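Local atomic coordinates of topoisomerase I-like protein (PDB entry 2B9S), a protein that probably relaxes supercoiled DNA as the large subunit of a heterodimeric type IB topoisomerase, nicking and resealing one strand. Residues F50-T53 / P54-E58; V59-M62 / F63-K67; Q314-P317 / D318-R322; Y344-L347 / Q348-T351. All coordinates share one frame; numbering follows the deposited sequence.

Interaction 1: F50-T53 / P54-E58; sequences FKMT and PEEEE
Thr53 and Glu56 face each other across the first turn of a helix and trade bonds in both directions, the reciprocal pattern of a capping box. Thr53 is the N-cap: its OG1, set between the backbone N and the carbonyl carbon (chi1 73°), takes the N-H of Glu56 at 3.2 Å from Glu56 N to Thr53 OG1, a nearly straight bond. In return the Glu56 side chain, extended beyond CG, reaches back to the threonine, and its OE1 accepts from Thr53 N at 3.0 Å. That N-H comes from above the carboxylate plane, 52° out of it. The two side chains cross at a slant, close enough that Glu56 CG lies 3.3 Å from Thr53 OG1. The first regular helical bond follows, from Glu57 N to Thr53 O at 2.8 Å. A water bridges Thr53 OG1 and Glu55 OE1, so the cap hydroxyl serves two partners. Met52 packs beside the box: its CB is 3.6 Å from Glu56 OE1, and its chain runs out extended to SD, 3.9 Å from Glu57 CA, bending only at the last torsion, which sets CE. The carboxylates are also held from outside, Glu56 by Arg92, Glu55 by Lys91 and Glu57 by Tyr36. The cap starts helix 54-64 after a short loop that follows strand 48-50, with Met52 resting on Ile43 of strand 43-45 and on Trp85 of helix 75-89, whose Ile88 and Leu89 meet Glu56.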
ATOM      1  N   PHE D  50     -20.544 -31.528  16.691  1.00 24.94           N
ATOM      2  CA  PHE D  50     -19.121 -31.765  16.462  1.00 24.75           C
ATOM      3  C   PHE D  50     -18.253 -30.862  17.341  1.00 25.46           C
ATOM      4  O   PHE D  50     -18.398 -29.634  17.346  1.00 26.46           O
ATOM      5  CB  PHE D  50     -18.795 -31.612  14.974  1.00 25.60           C
ATOM      6  CG  PHE D  50     -17.334 -31.817  14.629  1.00 26.87           C
ATOM      7  CD1 PHE D  50     -16.524 -30.727  14.313  1.00 25.65           C
ATOM      8  CD2 PHE D  50     -16.779 -33.094  14.593  1.00 25.60           C
ATOM      9  CE1 PHE D  50     -15.188 -30.904  13.980  1.00 25.08           C
ATOM     10  CE2 PHE D  50     -15.452 -33.276  14.245  1.00 26.51           C
ATOM     11  CZ  PHE D  50     -14.653 -32.160  13.932  1.00 25.59           C
ATOM     12  N   LYS D  51     -17.379 -31.500  18.113  1.00 25.93           N
ATOM     13  CA  LYS D  51     -16.461 -30.817  19.019  1.00 26.96           C
ATOM     14  C   LYS D  51     -15.098 -30.639  18.363  1.00 26.43           C
ATOM     15  O   LYS D  51     -14.666 -31.473  17.547  1.00 25.23           O
ATOM     16  CB  LYS D  51     -16.307 -31.594  20.331  1.00 27.11           C
ATOM     17  CG  LYS D  51     -17.594 -31.682  21.152  1.00 27.78           C
ATOM     18  CD  LYS D  51     -17.303 -32.247  22.529  1.00 28.74           C
ATOM     19  CE  LYS D  51     -18.575 -32.587  23.297  1.00 31.75           C
ATOM     20  NZ  LYS D  51     -18.251 -33.429  24.485  1.00 33.98           N
ATOM     21  N   MET D  52     -14.427 -29.559  18.749  1.00 25.60           N
ATOM     22  CA  MET D  52     -13.165 -29.162  18.155  1.00 25.66           C
ATOM     23  C   MET D  52     -12.079 -28.888  19.191  1.00 26.83           C
ATOM     24  O   MET D  52     -12.348 -28.377  20.289  1.00 24.05           O
ATOM     25  CB  MET D  52     -13.384 -27.896  17.314  1.00 26.50           C
ATOM     26  CG  MET D  52     -14.149 -28.144  16.020  1.00 24.69           C
ATOM     27  SD  MET D  52     -14.678 -26.634  15.195  1.00 25.11           S
ATOM     28  CE  MET D  52     -15.826 -25.888  16.323  1.00 21.53           C
ATOM     29  N   THR D  53     -10.842 -29.217  18.819  1.00 28.83           N
ATOM     30  CA  THR D  53      -9.662 -28.694  19.507  1.00 27.88           C
ATOM     31  C   THR D  53      -9.674 -27.169  19.355  1.00 28.91           C
ATOM     32  O   THR D  53     -10.246 -26.662  18.379  1.00 29.10           O
ATOM     33  CB  THR D  53      -8.352 -29.233  18.879  1.00 28.05           C
ATOM     34  OG1 THR D  53      -8.115 -28.604  17.606  1.00 24.84           O
ATOM     35  CG2 THR D  53      -8.383 -30.775  18.734  1.00 26.63           C
ATOM     36  N   PRO D  54      -9.070 -26.438  20.315  1.00 28.80           N
ATOM     37  CA  PRO D  54      -8.893 -24.971  20.253  1.00 28.35           C
ATOM     38  C   PRO D  54      -8.370 -24.438  18.894  1.00 27.38           C
ATOM     39  O   PRO D  54      -8.779 -23.381  18.438  1.00 27.19           O
ATOM     40  CB  PRO D  54      -7.870 -24.703  21.372  1.00 29.62           C
ATOM     41  CG  PRO D  54      -8.207 -25.796  22.426  1.00 29.99           C
ATOM     42  CD  PRO D  54      -8.551 -27.010  21.584  1.00 29.45           C
ATOM     43  N   GLU D  55      -7.477 -25.191  18.271  1.00 28.49           N
ATOM     44  CA  GLU D  55      -6.868 -24.834  17.006  1.00 29.00           C
ATOM     45  C   GLU D  55      -7.866 -24.913  15.845  1.00 26.48           C
ATOM     46  O   GLU D  55      -7.869 -24.046  14.976  1.00 26.94           O
ATOM     47  CB  GLU D  55      -5.650 -25.734  16.756  1.00 30.46           C
ATOM     48  CG  GLU D  55      -4.829 -25.379  15.512  1.00 33.30           C
ATOM     49  CD  GLU D  55      -3.836 -26.469  15.111  1.00 33.59           C
ATOM     50  OE1 GLU D  55      -3.919 -27.616  15.644  1.00 35.91           O
ATOM     51  OE2 GLU D  55      -2.986 -26.182  14.239  1.00 34.34           O
ATOM     52  N   GLU D  56      -8.676 -25.969  15.828  1.00 25.11           N
ATOM     53  CA  GLU D  56      -9.763 -26.144  14.858  1.00 24.92           C
ATOM     54  C   GLU D  56     -10.847 -25.110  15.095  1.00 24.59           C
ATOM     55  O   GLU D  56     -11.401 -24.565  14.151  1.00 26.87           O
ATOM     56  CB  GLU D  56     -10.390 -27.547  14.966  1.00 23.53           C
ATOM     57  CG  GLU D  56      -9.456 -28.684  14.620  1.00 25.45           C
ATOM     58  CD  GLU D  56      -9.924 -30.030  15.138  1.00 25.78           C
ATOM     59  OE1 GLU D  56     -10.898 -30.088  15.904  1.00 29.17           O
ATOM     60  OE2 GLU D  56      -9.314 -31.053  14.789  1.00 28.43           O
ATOM     61  N   GLU D  57     -11.147 -24.864  16.369  1.00 23.08           N
ATOM     62  CA  GLU D  57     -12.214 -23.986  16.776  1.00 21.26           C
ATOM     63  C   GLU D  57     -11.921 -22.540  16.422  1.00 22.11           C
ATOM     64  O   GLU D  57     -12.830 -21.775  16.068  1.00 21.80           O
ATOM     65  CB  GLU D  57     -12.451 -24.117  18.287  1.00 21.41           C
ATOM     66  CG  GLU D  57     -13.515 -23.164  18.774  1.00 23.72           C
ATOM     67  CD  GLU D  57     -13.525 -22.976  20.277  1.00 25.40           C
ATOM     68  OE1 GLU D  57     -13.989 -23.883  21.009  1.00 26.84           O
ATOM     69  OE2 GLU D  57     -13.103 -21.895  20.718  1.00 24.97           O
ATOM     70  N   GLU D  58     -10.657 -22.153  16.575  1.00 21.83           N
ATOM     71  CA  GLU D  58     -10.241 -20.797  16.274  1.00 20.94           C
ATOM     72  C   GLU D  58     -10.465 -20.483  14.794  1.00 20.62           C
ATOM     73  O   GLU D  58     -10.976 -19.413  14.459  1.00 21.74           O
ATOM     74  CB  GLU D  58      -8.765 -20.604  16.645  1.00 21.20           C
ATOM     75  CG  GLU D  58      -8.204 -19.239  16.275  1.00 21.97           C
ATOM     76  CD  GLU D  58      -6.731 -19.085  16.580  1.00 22.20           C
ATOM     77  OE1 GLU D  58      -5.994 -20.108  16.596  1.00 23.02           O
ATOM     78  OE2 GLU D  58      -6.306 -17.924  16.749  1.00 21.22           O
TER
HETATM   79  O   HOH W   1      -5.989 -29.488  16.113  1.00 25.02           O

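Interaction 2: V59-M62 / F63-K67; sequences VATM and FAVMK
Val65 reaches back one turn to Thr61, and its side chain can be traced outward atom by atom. CB lies close to the carbonyl oxygen, 3.1 Å from Thr61 O. From there the two methyls part: CG1 sits about equally far from the carbonyl oxygens of Met62 and Thr61, while CG2 stays 3.3 Å from Thr61 O and ends against the Thr61 methyl, with 4.0 Å between Val65 CG2 and Thr61 CG2. The threonine methyl is available there because it stands opposite the backbone N, with OG1 (chi1 -56°) turned back to Glu57 O and His39. Beneath this the backbone keeps the helical pattern, Ala64 N to Ala60 O at 3.0 Å and Val65 N to Thr61 O at 3.1 Å, the latter donor tilted 31° from the carbonyl plane. Met66 then lays its CG 3.4 Å from Met62 O as the chain goes through a type I turn from Ala64 to Lys67. Around this end of helix 54-64, Phe63 stacks with Phe81 of helix 75-89 and with Tyr72 and meets Phe104 edge-to-face; Thr61 and Ala64 pack on Ile107 of helix 105-119, and Met62 touches Leu175 of strand 175-176.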
ATOM      1  N   VAL D  59     -10.073 -21.419  13.927  1.00 19.94           N
ATOM      2  CA  VAL D  59     -10.202 -21.264  12.481  1.00 22.55           C
ATOM      3  C   VAL D  59     -11.664 -21.337  11.992  1.00 22.44           C
ATOM      4  O   VAL D  59     -12.075 -20.541  11.142  1.00 25.03           O
ATOM      5  CB  VAL D  59      -9.235 -22.214  11.725  1.00 22.93           C
ATOM      6  CG1 VAL D  59      -9.389 -22.100  10.197  1.00 21.51           C
ATOM      7  CG2 VAL D  59      -7.798 -21.888  12.119  1.00 23.35           C
ATOM      8  N   ALA D  60     -12.443 -22.260  12.552  1.00 21.38           N
ATOM      9  CA  ALA D  60     -13.907 -22.292  12.368  1.00 21.82           C
ATOM     10  C   ALA D  60     -14.577 -20.965  12.728  1.00 21.08           C
ATOM     11  O   ALA D  60     -15.462 -20.501  12.027  1.00 22.33           O
ATOM     12  CB  ALA D  60     -14.533 -23.454  13.193  1.00 19.26           C
ATOM     13  N   THR D  61     -14.147 -20.361  13.836  1.00 23.43           N
ATOM     14  CA  THR D  61     -14.734 -19.128  14.357  1.00 21.69           C
ATOM     15  C   THR D  61     -14.434 -17.966  13.416  1.00 20.37           C
ATOM     16  O   THR D  61     -15.244 -17.074  13.268  1.00 22.36           O
ATOM     17  CB  THR D  61     -14.226 -18.816  15.837  1.00 22.25           C
ATOM     18  OG1 THR D  61     -14.517 -19.930  16.694  1.00 20.09           O
ATOM     19  CG2 THR D  61     -14.870 -17.550  16.437  1.00 17.78           C
ATOM     20  N   MET D  62     -13.253 -17.967  12.817  1.00 22.30           N
ATOM     21  CA  MET D  62     -12.838 -16.932  11.865  1.00 23.20           C
ATOM     22  C   MET D  62     -13.834 -16.777  10.695  1.00 21.91           C
ATOM     23  O   MET D  62     -14.250 -15.672  10.363  1.00 22.93           O
ATOM     24  CB  MET D  62     -11.449 -17.261  11.324  1.00 23.48           C
ATOM     25  CG  MET D  62     -10.304 -16.910  12.218  1.00 22.57           C
ATOM     26  SD  MET D  62      -8.793 -17.627  11.543  1.00 24.77           S
ATOM     27  CE  MET D  62      -7.729 -17.356  12.984  1.00 22.95           C
ATOM     28  N   PHE D  63     -14.217 -17.904  10.117  1.00 22.83           N
ATOM     29  CA  PHE D  63     -15.227 -18.018   9.071  1.00 25.11           C
ATOM     30  C   PHE D  63     -16.659 -17.733   9.554  1.00 27.15           C
ATOM     31  O   PHE D  63     -17.360 -16.892   8.969  1.00 28.23           O
ATOM     32  CB  PHE D  63     -15.146 -19.442   8.497  1.00 24.80           C
ATOM     33  CG  PHE D  63     -16.050 -19.696   7.296  1.00 25.14           C
ATOM     34  CD1 PHE D  63     -15.776 -19.119   6.054  1.00 24.10           C
ATOM     35  CD2 PHE D  63     -17.154 -20.534   7.410  1.00 25.37           C
ATOM     36  CE1 PHE D  63     -16.588 -19.363   4.951  1.00 24.13           C
ATOM     37  CE2 PHE D  63     -17.980 -20.791   6.294  1.00 25.79           C
ATOM     38  CZ  PHE D  63     -17.686 -20.206   5.071  1.00 24.77           C
ATOM     39  N   ALA D  64     -17.084 -18.443  10.607  1.00 26.60           N
ATOM     40  CA  ALA D  64     -18.430 -18.314  11.210  1.00 26.57           C
ATOM     41  C   ALA D  64     -18.863 -16.881  11.447  1.00 25.63           C
ATOM     42  O   ALA D  64     -20.016 -16.519  11.232  1.00 29.10           O
ATOM     43  CB  ALA D  64     -18.508 -19.117  12.550  1.00 23.84           C
ATOM     44  N   VAL D  65     -17.913 -16.097  11.924  1.00 26.60           N
ATOM     45  CA  VAL D  65     -18.038 -14.698  12.331  1.00 26.99           C
ATOM     46  C   VAL D  65     -18.207 -13.749  11.121  1.00 29.84           C
ATOM     47  O   VAL D  65     -18.742 -12.624  11.243  1.00 28.37           O
ATOM     48  CB  VAL D  65     -16.760 -14.410  13.153  1.00 29.32           C
ATOM     49  CG1 VAL D  65     -16.083 -13.100  12.809  1.00 30.25           C
ATOM     50  CG2 VAL D  65     -16.990 -14.619  14.660  1.00 28.69           C
ATOM     51  N   MET D  66     -17.791 -14.236   9.945  1.00 29.79           N
ATOM     52  CA  MET D  66     -17.863 -13.469   8.691  1.00 29.77           C
ATOM     53  C   MET D  66     -19.151 -13.674   7.892  1.00 28.77           C
ATOM     54  O   MET D  66     -19.204 -13.287   6.735  1.00 28.30           O
ATOM     55  CB  MET D  66     -16.653 -13.790   7.805  1.00 27.63           C
ATOM     56  CG  MET D  66     -15.355 -13.197   8.328  1.00 28.05           C
ATOM     57  SD  MET D  66     -13.977 -13.438   7.185  1.00 30.86           S
ATOM     58  CE  MET D  66     -14.466 -12.349   5.817  1.00 25.79           C
ATOM     59  N   LYS D  67     -20.178 -14.256   8.526  1.00 30.37           N
ATOM     60  CA  LYS D  67     -21.469 -14.608   7.891  1.00 31.18           C
ATOM     61  C   LYS D  67     -22.156 -13.506   7.049  1.00 31.45           C
ATOM     62  O   LYS D  67     -22.766 -13.793   6.033  1.00 29.38           O
ATOM     63  CB  LYS D  67     -22.454 -15.111   8.952  1.00 31.65           C
ATOM     64  CG  LYS D  67     -23.697 -15.775   8.392  1.00 32.54           C
ATOM     65  CD  LYS D  67     -24.752 -15.918   9.459  1.00 34.45           C
ATOM     66  CE  LYS D  67     -25.976 -16.693   8.944  1.00 35.72           C
ATOM     67  NZ  LYS D  67     -27.034 -16.778  10.013  1.00 36.19           N
TER

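Interaction 3: Q314-P317 / D318-R322; sequences QLMP and DNIVR
A tight beta hairpin joins strands 313-315 and 320-326, and the pairs Gln314-Arg322, Leu315-Val321 and Met316-Ile320 face each other across it. Gln314 and Arg322 form an antiparallel hydrogen-bonded pair: Gln314 N gives to Arg322 O and Arg322 N to Gln314 O, both at 2.9 Å. Nearer the turn, Met316 N bonds to Ile320 O at 2.9 Å. The loop itself carries a weak bond from Asn319 N to Pro317 O. Gln314 and Arg322 leave the sheet on the same face and run side by side, but the amide and guanidinium planes stand 79° apart, so the flat groups do not stack; a face of the guanidinium is met by Met316 instead. Its chain bends at chi2 (-67°) and again at chi3, bringing the CE methyl over one face of the guanidinium, 3.5 Å from Arg322 CZ and offset toward the rim. Nearer its backbone, Met316 CG packs 4.0 Å from Ile320 CG2. Leu315 and Val321, an antiparallel non-hydrogen-bonded pair, lie alongside each other on the other face of the sheet, with Leu315 CD1 4.2 Å from Val321 CG1. Arg322 NE makes a salt bridge to Asp336 on the next strand. With a methyl over one face and an acid at NE, the guanidinium is probably limited in its rotation, and its charge is probably balanced in part by Asp336.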
ATOM      1  N   GLN D 314      -9.040  -0.180 -26.832  1.00 36.46           N
ATOM      2  CA  GLN D 314      -9.946  -0.238 -27.961  1.00 37.73           C
ATOM      3  C   GLN D 314      -9.682   1.011 -28.804  1.00 37.30           C
ATOM      4  O   GLN D 314      -9.712   2.127 -28.288  1.00 35.12           O
ATOM      5  CB  GLN D 314     -11.378  -0.281 -27.447  1.00 40.69           C
ATOM      6  CG  GLN D 314     -12.429  -0.594 -28.463  1.00 46.26           C
ATOM      7  CD  GLN D 314     -13.809  -0.623 -27.836  1.00 49.41           C
ATOM      8  OE1 GLN D 314     -13.947  -0.855 -26.631  1.00 51.75           O
ATOM      9  NE2 GLN D 314     -14.840  -0.380 -28.646  1.00 49.69           N
ATOM     10  N   LEU D 315      -9.378   0.801 -30.087  1.00 37.52           N
ATOM     11  CA  LEU D 315      -9.070   1.889 -31.022  1.00 39.17           C
ATOM     12  C   LEU D 315     -10.343   2.468 -31.656  1.00 40.15           C
ATOM     13  O   LEU D 315     -11.032   1.785 -32.417  1.00 41.16           O
ATOM     14  CB  LEU D 315      -8.071   1.418 -32.099  1.00 38.33           C
ATOM     15  CG  LEU D 315      -6.536   1.486 -31.931  1.00 37.73           C
ATOM     16  CD1 LEU D 315      -6.040   1.643 -30.502  1.00 36.59           C
ATOM     17  CD2 LEU D 315      -5.868   0.290 -32.594  1.00 37.25           C
ATOM     18  N   MET D 316     -10.630   3.725 -31.318  1.00 41.88           N
ATOM     19  CA  MET D 316     -11.827   4.457 -31.746  1.00 44.10           C
ATOM     20  C   MET D 316     -11.504   5.414 -32.908  1.00 45.86           C
ATOM     21  O   MET D 316     -10.324   5.665 -33.182  1.00 44.42           O
ATOM     22  CB  MET D 316     -12.399   5.272 -30.569  1.00 45.10           C
ATOM     23  CG  MET D 316     -12.417   4.549 -29.224  1.00 46.96           C
ATOM     24  SD  MET D 316     -13.538   3.156 -29.179  1.00 46.54           S
ATOM     25  CE  MET D 316     -15.106   4.014 -29.022  1.00 47.79           C
ATOM     26  N   PRO D 317     -12.553   5.969 -33.571  1.00 48.49           N
ATOM     27  CA  PRO D 317     -12.432   6.769 -34.801  1.00 50.51           C
ATOM     28  C   PRO D 317     -11.382   7.884 -34.823  1.00 51.91           C
ATOM     29  O   PRO D 317     -10.473   7.825 -35.664  1.00 54.80           O
ATOM     30  CB  PRO D 317     -13.843   7.336 -34.996  1.00 49.15           C
ATOM     31  CG  PRO D 317     -14.715   6.299 -34.413  1.00 49.35           C
ATOM     32  CD  PRO D 317     -13.972   5.834 -33.182  1.00 48.81           C
ATOM     33  N   ASP D 318     -11.466   8.869 -33.933  1.00 51.33           N
ATOM     34  CA  ASP D 318     -10.644  10.082 -34.126  1.00 51.23           C
ATOM     35  C   ASP D 318      -9.377  10.164 -33.260  1.00 49.65           C
ATOM     36  O   ASP D 318      -9.219  11.084 -32.448  1.00 49.30           O
ATOM     37  CB  ASP D 318     -11.501  11.352 -34.013  1.00 53.25           C
ATOM     38  CG  ASP D 318     -12.642  11.381 -35.034  1.00 55.27           C
ATOM     39  OD1 ASP D 318     -12.357  11.402 -36.255  1.00 54.68           O
ATOM     40  OD2 ASP D 318     -13.826  11.381 -34.614  1.00 56.17           O
ATOM     41  N   ASN D 319      -8.466   9.211 -33.479  1.00 48.01           N
ATOM     42  CA  ASN D 319      -7.222   9.075 -32.701  1.00 46.78           C
ATOM     43  C   ASN D 319      -7.456   8.891 -31.205  1.00 43.92           C
ATOM     44  O   ASN D 319      -6.609   9.208 -30.381  1.00 44.90           O
ATOM     45  CB  ASN D 319      -6.261  10.241 -32.963  1.00 48.49           C
ATOM     46  CG  ASN D 319      -5.663  10.193 -34.342  1.00 49.98           C
ATOM     47  OD1 ASN D 319      -5.569   9.122 -34.953  1.00 50.97           O
ATOM     48  ND2 ASN D 319      -5.256  11.350 -34.849  1.00 49.58           N
ATOM     49  N   ILE D 320      -8.618   8.356 -30.878  1.00 42.04           N
ATOM     50  CA  ILE D 320      -9.031   8.145 -29.510  1.00 40.91           C
ATOM     51  C   ILE D 320      -8.798   6.667 -29.109  1.00 39.25           C
ATOM     52  O   ILE D 320      -9.207   5.739 -29.820  1.00 36.68           O
ATOM     53  CB  ILE D 320     -10.485   8.650 -29.310  1.00 41.48           C
ATOM     54  CG1 ILE D 320     -10.480  10.182 -29.281  1.00 42.60           C
ATOM     55  CG2 ILE D 320     -11.111   8.105 -28.025  1.00 43.30           C
ATOM     56  CD1 ILE D 320     -11.817  10.824 -29.568  1.00 45.17           C
ATOM     57  N   VAL D 321      -8.074   6.478 -28.003  1.00 37.39           N
ATOM     58  CA  VAL D 321      -7.911   5.168 -27.385  1.00 35.07           C
ATOM     59  C   VAL D 321      -8.801   5.095 -26.155  1.00 33.13           C
ATOM     60  O   VAL D 321      -8.728   5.945 -25.284  1.00 32.39           O
ATOM     61  CB  VAL D 321      -6.454   4.865 -26.997  1.00 35.98           C
ATOM     62  CG1 VAL D 321      -6.274   3.366 -26.701  1.00 36.81           C
ATOM     63  CG2 VAL D 321      -5.512   5.267 -28.102  1.00 36.85           C
ATOM     64  N   ARG D 322      -9.680   4.098 -26.131  1.00 32.98           N
ATOM     65  CA  ARG D 322     -10.442   3.726 -24.947  1.00 32.82           C
ATOM     66  C   ARG D 322      -9.701   2.644 -24.132  1.00 32.86           C
ATOM     67  O   ARG D 322      -9.596   1.483 -24.569  1.00 32.15           O
ATOM     68  CB  ARG D 322     -11.811   3.201 -25.352  1.00 32.10           C
ATOM     69  CG  ARG D 322     -12.687   2.841 -24.185  1.00 32.59           C
ATOM     70  CD  ARG D 322     -14.124   2.702 -24.615  1.00 35.08           C
ATOM     71  NE  ARG D 322     -14.698   3.991 -25.002  1.00 37.91           N
ATOM     72  CZ  ARG D 322     -15.867   4.152 -25.635  1.00 39.73           C
ATOM     73  NH1 ARG D 322     -16.611   3.105 -25.972  1.00 37.62           N
ATOM     74  NH2 ARG D 322     -16.286   5.375 -25.945  1.00 39.32           N
TER

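Interaction 4: Y344-L347 / Q348-T351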
ATOM      1  N   TYR D 344      -1.116   6.476 -32.059  1.00 35.47           N
ATOM      2  CA  TYR D 344      -2.300   5.731 -32.463  1.00 34.47           C
ATOM      3  C   TYR D 344      -1.990   4.707 -33.559  1.00 34.22           C
ATOM      4  O   TYR D 344      -2.489   3.579 -33.499  1.00 36.76           O
ATOM      5  CB  TYR D 344      -3.422   6.684 -32.878  1.00 32.76           C
ATOM      6  CG  TYR D 344      -4.735   6.001 -33.225  1.00 31.50           C
ATOM      7  CD1 TYR D 344      -4.924   5.415 -34.488  1.00 30.66           C
ATOM      8  CD2 TYR D 344      -5.788   5.953 -32.304  1.00 29.47           C
ATOM      9  CE1 TYR D 344      -6.122   4.788 -34.824  1.00 30.82           C
ATOM     10  CE2 TYR D 344      -6.994   5.338 -32.631  1.00 31.40           C
ATOM     11  CZ  TYR D 344      -7.147   4.755 -33.899  1.00 31.70           C
ATOM     12  OH  TYR D 344      -8.319   4.134 -34.247  1.00 32.88           O
ATOM     13  N   ALA D 345      -1.154   5.094 -34.527  1.00 32.72           N
ATOM     14  CA  ALA D 345      -0.697   4.204 -35.600  1.00 33.36           C
ATOM     15  C   ALA D 345       0.223   3.066 -35.121  1.00 33.57           C
ATOM     16  O   ALA D 345       0.144   1.936 -35.623  1.00 35.14           O
ATOM     17  CB  ALA D 345      -0.003   5.010 -36.676  1.00 33.57           C
ATOM     18  N   LEU D 346       1.128   3.392 -34.198  1.00 33.39           N
ATOM     19  CA  LEU D 346       1.967   2.417 -33.499  1.00 30.85           C
ATOM     20  C   LEU D 346       1.124   1.371 -32.744  1.00 31.47           C
ATOM     21  O   LEU D 346       1.398   0.188 -32.840  1.00 32.75           O
ATOM     22  CB  LEU D 346       2.914   3.135 -32.541  1.00 28.78           C
ATOM     23  CG  LEU D 346       4.202   3.750 -33.107  1.00 27.09           C
ATOM     24  CD1 LEU D 346       4.957   4.563 -32.060  1.00 25.74           C
ATOM     25  CD2 LEU D 346       5.112   2.701 -33.717  1.00 27.68           C
ATOM     26  N   LEU D 347       0.089   1.817 -32.033  1.00 30.18           N
ATOM     27  CA  LEU D 347      -0.865   0.944 -31.359  1.00 29.71           C
ATOM     28  C   LEU D 347      -1.620  -0.012 -32.296  1.00 32.25           C
ATOM     29  O   LEU D 347      -1.957  -1.134 -31.890  1.00 32.72           O
ATOM     30  CB  LEU D 347      -1.868   1.775 -30.542  1.00 27.21           C
ATOM     31  CG  LEU D 347      -1.348   2.468 -29.272  1.00 27.10           C
ATOM     32  CD1 LEU D 347      -2.443   3.317 -28.609  1.00 23.62           C
ATOM     33  CD2 LEU D 347      -0.727   1.455 -28.273  1.00 23.20           C
ATOM     34  N   GLN D 348      -1.903   0.431 -33.525  1.00 32.19           N
ATOM     35  CA  GLN D 348      -2.492  -0.451 -34.537  1.00 33.99           C
ATOM     36  C   GLN D 348      -1.488  -1.541 -34.923  1.00 33.06           C
ATOM     37  O   GLN D 348      -1.853  -2.685 -35.088  1.00 32.23           O
ATOM     38  CB  GLN D 348      -2.933   0.336 -35.784  1.00 34.85           C
ATOM     39  CG  GLN D 348      -4.068   1.353 -35.544  1.00 36.51           C
ATOM     40  CD  GLN D 348      -4.358   2.197 -36.773  1.00 37.70           C
ATOM     41  OE1 GLN D 348      -3.457   2.812 -37.353  1.00 38.46           O
ATOM     42  NE2 GLN D 348      -5.623   2.216 -37.191  1.00 38.00           N
ATOM     43  N   ARG D 349      -0.228  -1.164 -35.065  1.00 33.76           N
ATOM     44  CA  ARG D 349       0.844  -2.099 -35.322  1.00 38.47           C
ATOM     45  C   ARG D 349       0.978  -3.109 -34.171  1.00 36.62           C
ATOM     46  O   ARG D 349       1.130  -4.321 -34.404  1.00 36.82           O
ATOM     47  CB  ARG D 349       2.166  -1.344 -35.542  1.00 39.73           C
ATOM     48  CG  ARG D 349       3.224  -2.152 -36.280  1.00 45.35           C
ATOM     49  CD  ARG D 349       4.446  -1.301 -36.667  1.00 47.68           C
ATOM     50  NE  ARG D 349       5.623  -1.533 -35.803  1.00 52.16           N
ATOM     51  CZ  ARG D 349       6.628  -0.663 -35.659  1.00 53.26           C
ATOM     52  NH1 ARG D 349       6.596   0.504 -36.309  1.00 54.70           N
ATOM     53  NH2 ARG D 349       7.662  -0.947 -34.867  1.00 53.17           N
ATOM     54  N   PHE D 350       0.908  -2.602 -32.937  1.00 34.01           N
ATOM     55  CA  PHE D 350       1.162  -3.401 -31.739  1.00 31.26           C
ATOM     56  C   PHE D 350       0.056  -4.404 -31.448  1.00 31.44           C
ATOM     57  O   PHE D 350       0.249  -5.285 -30.618  1.00 33.35           O
ATOM     58  CB  PHE D 350       1.359  -2.511 -30.495  1.00 27.25           C
ATOM     59  CG  PHE D 350       2.592  -1.654 -30.530  1.00 26.24           C
ATOM     60  CD1 PHE D 350       3.589  -1.853 -31.489  1.00 25.34           C
ATOM     61  CD2 PHE D 350       2.769  -0.646 -29.580  1.00 25.61           C
ATOM     62  CE1 PHE D 350       4.714  -1.050 -31.513  1.00 26.14           C
ATOM     63  CE2 PHE D 350       3.908   0.153 -29.586  1.00 25.01           C
ATOM     64  CZ  PHE D 350       4.883  -0.045 -30.547  1.00 25.81           C
ATOM     65  N   THR D 351      -1.100  -4.253 -32.101  1.00 30.62           N
ATOM     66  CA  THR D 351      -2.257  -5.103 -31.824  1.00 30.61           C
ATOM     67  C   THR D 351      -2.836  -5.856 -33.017  1.00 31.78           C
ATOM     68  O   THR D 351      -3.727  -6.674 -32.828  1.00 32.92           O
ATOM     69  CB  THR D 351      -3.450  -4.309 -31.172  1.00 29.52           C
ATOM     70  OG1 THR D 351      -3.874  -3.249 -32.037  1.00 29.72           O
ATOM     71  CG2 THR D 351      -3.069  -3.725 -29.828  1.00 29.00           C
TER
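Tyr344 begins the run by meeting Gln348 one turn on. The two side chains cross at a slant, Gln348 NE2 3.5 Å from Tyr344 CE1, with ring and amide planes 57° apart; the backbone beneath adds Gln348 N to Tyr344 O at 3.2 Å. Ala345 O takes Arg349 N, and the Ala345 methyl lies near the oxygen of the same glutamine, 4.1 Å from Ala345 CB to Gln348 OE1. Leu346 meets two residues. Its CD2 comes over one face of the Arg349 guanidinium, 3.7 Å from Arg349 NH1, and the same methyl is 4.2 Å from Phe350 CZ. Its carbonyl accepts Phe350 N at 2.8 Å while also standing over one face of the Phe350 ring, offset toward the rim. With CG opposite the carbonyl carbon (chi1 -66°) the ring is directed back along the helix, and chi2 (-12°) turns its face to the carbonyl. Leu347 comes last: its O receives the hydroxyl of Thr351 at 2.9 Å to Thr351 OG1, a side-chain bond to the carbonyl one turn back, and its CD2 packs on Phe350 CD2. Helix 341-351 packs against two elements: Leu346 and Phe350 rest on Val279 of helix 272-287, with Phe350 also touching Gln276, while Tyr344, Leu347, Gln348 and Thr351 lie against Ile313 and Leu315 of strand 313-315.

The four contacts follow one another along the chain in two neighbouring pairs. Interactions 1 and 2 share helix 54-64, one at its N-terminal start and one toward its C-terminal part, with centres 12 Å apart; Met52 SD touches Ala60 CB at 3.8 Å. Interaction 3 lies in the hairpin and interaction 4 in helix 341-351, centres 11 Å apart, and the two elements meet where Met316 O and Tyr344 OH make a probable, weak hydrogen bond. Centres 48 to 59 Å apart separate the pairs, the first in the DNA-binding fragment and the second in the catalytic core. From the nucleic acid, nearest atoms of interactions 1 to 4 lie about 12, 7, 18 and 17 Å.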